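Pseudoazurin (Methylobacterium extorquens, PDB 1PMY) binds one copper ion per molecule and probably carries electrons as a small periplasmic blue copper protein. Local coordinates at residues K46-D51 / K103-N108; G72-K77 / V90-K95. All coordinates share one frame; numbering follows the deposited sequence.

Contact 1. Residues K46-D51 / K103-N108; sequences KGMAPD and KSVQHN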
loop_
_atom_site.group_PDB
_atom_site.type_symbol
_atom_site.label_atom_id
_atom_site.label_comp_id
_atom_site.label_asym_id
_atom_site.label_seq_id
_atom_site.Cartn_x
_atom_site.Cartn_y
_atom_site.Cartn_z
ATOM N N LYS A 46 -5.897 7.944 4.033
ATOM C CA LYS A 46 -7.302 8.403 3.805
ATOM C C LYS A 46 -7.444 9.011 2.440
ATOM O O LYS A 46 -6.583 9.783 1.943
ATOM C CB LYS A 46 -7.555 9.448 4.932
ATOM C CG LYS A 46 -9.021 9.764 4.873
ATOM C CD LYS A 46 -9.738 10.387 6.020
ATOM C CE LYS A 46 -10.888 11.309 5.654
ATOM N NZ LYS A 46 -10.334 12.549 4.976
ATOM N N GLY A 47 -8.503 8.705 1.711
ATOM C CA GLY A 47 -8.812 9.196 0.380
ATOM C C GLY A 47 -8.230 8.213 -0.654
ATOM O O GLY A 47 -8.510 8.417 -1.861
ATOM N N MET A 48 -7.580 7.144 -0.149
ATOM C CA MET A 48 -6.994 6.164 -1.110
ATOM C C MET A 48 -7.577 4.761 -0.783
ATOM O O MET A 48 -6.825 3.819 -0.483
ATOM C CB MET A 48 -5.451 6.120 -1.201
ATOM C CG MET A 48 -4.868 7.423 -1.581
ATOM S SD MET A 48 -3.062 7.360 -1.652
ATOM C CE MET A 48 -2.877 6.632 -3.299
ATOM N N ALA A 49 -8.908 4.648 -0.882
ATOM C CA ALA A 49 -9.585 3.356 -0.613
ATOM C C ALA A 49 -11.017 3.359 -1.134
ATOM O O ALA A 49 -11.673 4.421 -0.999
ATOM C CB ALA A 49 -9.602 3.042 0.884
ATOM N N PRO A 50 -11.486 2.214 -1.576
ATOM C CA PRO A 50 -12.901 2.186 -2.044
ATOM C C PRO A 50 -13.774 2.380 -0.826
ATOM O O PRO A 50 -13.472 2.119 0.329
ATOM C CB PRO A 50 -12.987 0.882 -2.800
ATOM C CG PRO A 50 -11.998 -0.017 -2.110
ATOM C CD PRO A 50 -10.817 0.932 -1.725
ATOM N N ASP A 51 -14.968 2.954 -1.098
ATOM C CA ASP A 51 -15.910 3.264 -0.003
ATOM C C ASP A 51 -16.387 1.945 0.562
ATOM O O ASP A 51 -16.522 1.007 -0.232
ATOM C CB ASP A 51 -16.920 4.345 -0.351
ATOM C CG ASP A 51 -17.618 4.124 -1.644
ATOM O OD1 ASP A 51 -17.936 2.913 -1.886
ATOM O OD2 ASP A 51 -17.825 5.118 -2.427
ATOM N N LYS A 103 -5.726 8.798 -7.031
ATOM C CA LYS A 103 -4.575 9.431 -7.746
ATOM C C LYS A 103 -4.485 10.920 -7.429
ATOM O O LYS A 103 -3.418 11.530 -7.345
ATOM C CB LYS A 103 -4.780 9.185 -9.194
ATOM C CG LYS A 103 -3.840 8.813 -10.235
ATOM C CD LYS A 103 -4.539 8.865 -11.609
ATOM C CE LYS A 103 -4.794 10.212 -12.206
ATOM N NZ LYS A 103 -5.974 11.080 -11.884
ATOM N N SER A 104 -5.641 11.566 -7.108
ATOM C CA SER A 104 -5.721 12.972 -6.751
ATOM C C SER A 104 -5.233 13.331 -5.381
ATOM O O SER A 104 -5.103 14.548 -5.085
ATOM C CB SER A 104 -7.151 13.498 -7.006
ATOM O OG SER A 104 -7.514 13.306 -8.343
ATOM N N VAL A 105 -5.024 12.371 -4.490
ATOM C CA VAL A 105 -4.513 12.711 -3.119
ATOM C C VAL A 105 -3.097 13.195 -3.323
ATOM O O VAL A 105 -2.336 12.696 -4.168
ATOM C CB VAL A 105 -4.736 11.535 -2.163
ATOM C CG1 VAL A 105 -4.055 11.811 -0.803
ATOM C CG2 VAL A 105 -6.190 11.200 -1.940
ATOM N N GLN A 106 -2.692 14.274 -2.613
ATOM C CA GLN A 106 -1.372 14.857 -2.803
ATOM C C GLN A 106 -0.454 14.355 -1.678
ATOM O O GLN A 106 -0.963 13.954 -0.627
ATOM C CB GLN A 106 -1.352 16.380 -2.961
ATOM C CG GLN A 106 -2.463 16.838 -3.948
ATOM C CD GLN A 106 -2.724 18.319 -3.969
ATOM O OE1 GLN A 106 -2.162 19.213 -3.354
ATOM N NE2 GLN A 106 -3.741 18.655 -4.803
ATOM N N HIS A 107 0.790 14.436 -1.994
ATOM C CA HIS A 107 1.847 13.939 -1.019
ATOM C C HIS A 107 3.086 14.820 -1.210
ATOM O O HIS A 107 3.166 15.568 -2.182
ATOM C CB HIS A 107 2.245 12.475 -1.477
ATOM C CG HIS A 107 1.089 11.516 -1.510
ATOM N ND1 HIS A 107 0.350 11.134 -2.618
ATOM C CD2 HIS A 107 0.509 10.935 -0.429
ATOM C CE1 HIS A 107 -0.650 10.310 -2.177
ATOM N NE2 HIS A 107 -0.544 10.206 -0.855
ATOM N N ASN A 108 4.088 14.601 -0.297
ATOM C CA ASN A 108 5.387 15.313 -0.481
ATOM C C ASN A 108 6.003 14.767 -1.790
ATOM O O ASN A 108 5.633 13.655 -2.243
ATOM C CB ASN A 108 6.366 15.039 0.710
ATOM C CG ASN A 108 6.510 13.504 0.869
ATOM O OD1 ASN A 108 7.434 12.956 0.229
ATOM N ND2 ASN A 108 5.609 12.871 1.599
#
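G47 and V105 bring the two loops together, their CA atoms 6.6 Å apart, with no hydrogen bond crossing between K46-D51 and K103-N108. V105 reaches over with one branch: CG2 lies 3.6 Å from G47 O and also meets the side chain of M48, whose CG is 4.0 Å away. G47 has phi near 92°, a backbone angle that suits glycine, and V105 CG2 lies close over its backbone. M48 starts beside its backbone N (chi1 -59°) and runs extended through chi2, which carries SD to H107; the bend at chi3 turns only the terminal methyl CE. The two side chains come from opposite directions; SD sits 3.8 Å from H107 CE1 and 4.7 Å from the ring centroid, 80° off the ring normal, so this is a Met-aromatic contact at the imidazole edge, on the CE1-NE2 side. H107 ND1 makes a weak hydrogen bond with Q112 OE1 and the ring lies on L115, while M48 packs on F119, all three in helix 109-120. Near the protein surface, this loop-to-loop apolar contact fastens the linker between the two C-terminal helices, a helical extension characteristic of pseudoazurins, to the cupredoxin beta sandwich.

Contact 2. Residues G72-K77 / V90-K95; sequences GVYGFK and VVVGDK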
loop_
_atom_site.group_PDB
_atom_site.type_symbol
_atom_site.label_atom_id
_atom_site.label_comp_id
_atom_site.label_asym_id
_atom_site.label_seq_id
_atom_site.Cartn_x
_atom_site.Cartn_y
_atom_site.Cartn_z
ATOM N N GLY A 72 -11.086 -2.346 -6.110
ATOM C CA GLY A 72 -10.660 -0.936 -6.239
ATOM C C GLY A 72 -9.183 -0.786 -5.875
ATOM O O GLY A 72 -8.443 -1.760 -5.777
ATOM N N VAL A 73 -8.778 0.466 -5.768
ATOM C CA VAL A 73 -7.444 0.948 -5.559
ATOM C C VAL A 73 -7.238 1.420 -4.108
ATOM O O VAL A 73 -8.103 2.150 -3.565
ATOM C CB VAL A 73 -7.222 2.200 -6.513
ATOM C CG1 VAL A 73 -5.788 2.688 -6.459
ATOM C CG2 VAL A 73 -7.482 1.683 -7.972
ATOM N N TYR A 74 -6.199 0.871 -3.491
ATOM C CA TYR A 74 -5.908 1.165 -2.060
ATOM C C TYR A 74 -4.485 1.755 -1.964
ATOM O O TYR A 74 -3.584 1.178 -2.633
ATOM C CB TYR A 74 -5.857 -0.175 -1.337
ATOM C CG TYR A 74 -7.184 -0.871 -1.181
ATOM C CD1 TYR A 74 -7.755 -1.565 -2.276
ATOM C CD2 TYR A 74 -7.864 -0.811 0.028
ATOM C CE1 TYR A 74 -8.983 -2.243 -2.038
ATOM C CE2 TYR A 74 -9.092 -1.457 0.219
ATOM C CZ TYR A 74 -9.643 -2.185 -0.852
ATOM O OH TYR A 74 -10.810 -2.886 -0.637
ATOM N N GLY A 75 -4.292 2.782 -1.149
ATOM C CA GLY A 75 -2.899 3.267 -0.944
ATOM C C GLY A 75 -2.641 3.043 0.591
ATOM O O GLY A 75 -3.636 3.258 1.349
ATOM N N PHE A 76 -1.433 2.552 0.803
ATOM C CA PHE A 76 -1.069 2.310 2.221
ATOM C C PHE A 76 0.287 3.008 2.443
ATOM O O PHE A 76 1.083 3.032 1.529
ATOM C CB PHE A 76 -0.871 0.802 2.489
ATOM C CG PHE A 76 -2.131 -0.024 2.424
ATOM C CD1 PHE A 76 -3.029 0.131 3.460
ATOM C CD2 PHE A 76 -2.443 -0.788 1.284
ATOM C CE1 PHE A 76 -4.246 -0.570 3.416
ATOM C CE2 PHE A 76 -3.622 -1.549 1.259
ATOM C CZ PHE A 76 -4.490 -1.391 2.323
ATOM N N LYS A 77 0.443 3.446 3.659
ATOM C CA LYS A 77 1.710 4.051 4.107
ATOM C C LYS A 77 2.200 3.193 5.300
ATOM O O LYS A 77 1.518 2.428 5.953
ATOM C CB LYS A 77 1.399 5.499 4.639
ATOM C CG LYS A 77 0.556 5.672 5.873
ATOM C CD LYS A 77 0.515 7.187 6.259
ATOM C CE LYS A 77 -0.474 7.341 7.400
ATOM N NZ LYS A 77 -0.406 8.825 7.770
ATOM N N VAL A 90 -2.251 -1.159 -3.771
ATOM C CA VAL A 90 -2.988 -2.429 -3.877
ATOM C C VAL A 90 -4.154 -2.284 -4.837
ATOM O O VAL A 90 -5.007 -1.414 -4.590
ATOM C CB VAL A 90 -3.426 -3.009 -2.498
ATOM C CG1 VAL A 90 -4.157 -4.318 -2.625
ATOM C CG2 VAL A 90 -2.181 -3.078 -1.603
ATOM N N VAL A 91 -4.198 -3.153 -5.842
ATOM C CA VAL A 91 -5.323 -3.128 -6.818
ATOM C C VAL A 91 -6.026 -4.466 -6.666
ATOM O O VAL A 91 -5.458 -5.531 -6.690
ATOM C CB VAL A 91 -4.999 -2.712 -8.218
ATOM C CG1 VAL A 91 -4.178 -1.336 -8.136
ATOM C CG2 VAL A 91 -3.960 -3.555 -8.935
ATOM N N VAL A 92 -7.337 -4.340 -6.402
ATOM C CA VAL A 92 -8.174 -5.499 -6.140
ATOM C C VAL A 92 -9.193 -5.638 -7.272
ATOM O O VAL A 92 -10.053 -4.724 -7.359
ATOM C CB VAL A 92 -8.869 -5.394 -4.754
ATOM C CG1 VAL A 92 -9.754 -6.630 -4.450
ATOM C CG2 VAL A 92 -7.847 -5.238 -3.647
ATOM N N GLY A 93 -9.251 -6.790 -7.899
ATOM C CA GLY A 93 -10.330 -6.973 -8.935
ATOM C C GLY A 93 -10.148 -5.961 -10.053
ATOM O O GLY A 93 -9.060 -5.490 -10.291
ATOM N N ASP A 94 -11.265 -5.718 -10.730
ATOM C CA ASP A 94 -11.307 -4.904 -11.950
ATOM C C ASP A 94 -11.967 -3.527 -11.779
ATOM O O ASP A 94 -11.654 -2.687 -12.674
ATOM C CB ASP A 94 -12.074 -5.668 -13.085
ATOM C CG ASP A 94 -11.385 -6.976 -13.478
ATOM O OD1 ASP A 94 -10.269 -7.211 -13.014
ATOM O OD2 ASP A 94 -12.056 -7.695 -14.243
ATOM N N LYS A 95 -12.629 -3.319 -10.703
ATOM C CA LYS A 95 -13.329 -2.008 -10.500
ATOM C C LYS A 95 -12.357 -0.903 -10.332
ATOM O O LYS A 95 -11.360 -1.048 -9.592
ATOM C CB LYS A 95 -14.287 -1.989 -9.311
ATOM C CG LYS A 95 -15.651 -2.547 -9.715
ATOM C CD LYS A 95 -16.849 -1.818 -9.137
ATOM C CE LYS A 95 -16.971 -2.005 -7.608
ATOM N NZ LYS A 95 -16.020 -1.128 -6.908
#
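Y74 and F76 both set CG beside the backbone N (chi1 -71° and -69°), which brings their rings alongside the neighbouring strand, where V90 and V92 each turn CG2 to meet them. The Y74 ring passes V92 obliquely, with CE1 3.6 Å from V92 CG2. Nearer its root, Y74 CB is 3.9 Å from V90 CB, and V90 O lies at the ring edge, in its plane. F76 is likewise met by V90 at its edge, but by a methyl: V90 CG2 lies in the ring plane, 3.6 Å from F76 CE2. These side chains share one face of the sheet, where F68 meets the Y74 ring edge-to-face and also touches F76; the phenol OH of Y74 is hydrogen-bonded to K70 O. V73 and V91 point to the other face and only brush each other, V73 going on to pack against L99 and A102 of helix 99-103.

Four backbone hydrogen bonds hold the strands antiparallel. G72 and V92 form one hydrogen-bonded pair, linked both ways, and Y74 and V90 the other, in which Y74 N meets V90 O at 2.8 Å and V90 N returns a nearly straight bond to Y74 O (177° at the hydrogen). Between them V73 and V91 make a non-hydrogen-bonded pair, CA to CA 4.8 Å. Past the last bridge the chain turns at G93, and K95 O comes back to within 3.4 Å of G72 CA in a CA-H...O contact. Such pairing is that of the long beta hairpin that ends the cupredoxin sandwich, whose connecting loop carries the copper ligands C78, H81 and M86.

How the contacts relate
The centres of contacts 1 and 2 lie 11 Å apart, and contact 2 is nested inside the chain loop that contact 1 closes: 46-51 comes first, then the hairpin strands 72-77 and 87-92, and finally 103-108. The segment 46-51 follows edge strand 43-44 and flanks strand 72-77, where M48 O probably accepts a hydrogen bond from G75 N at 2.8 Å and P50 packs on Y74. One loop thus meets both the hairpin, through M48 O and P50, and the linker between helices 99-103 and 109-120. Together the contacts tie the C-terminal helical part to the sheet through a shared loop, 46-51.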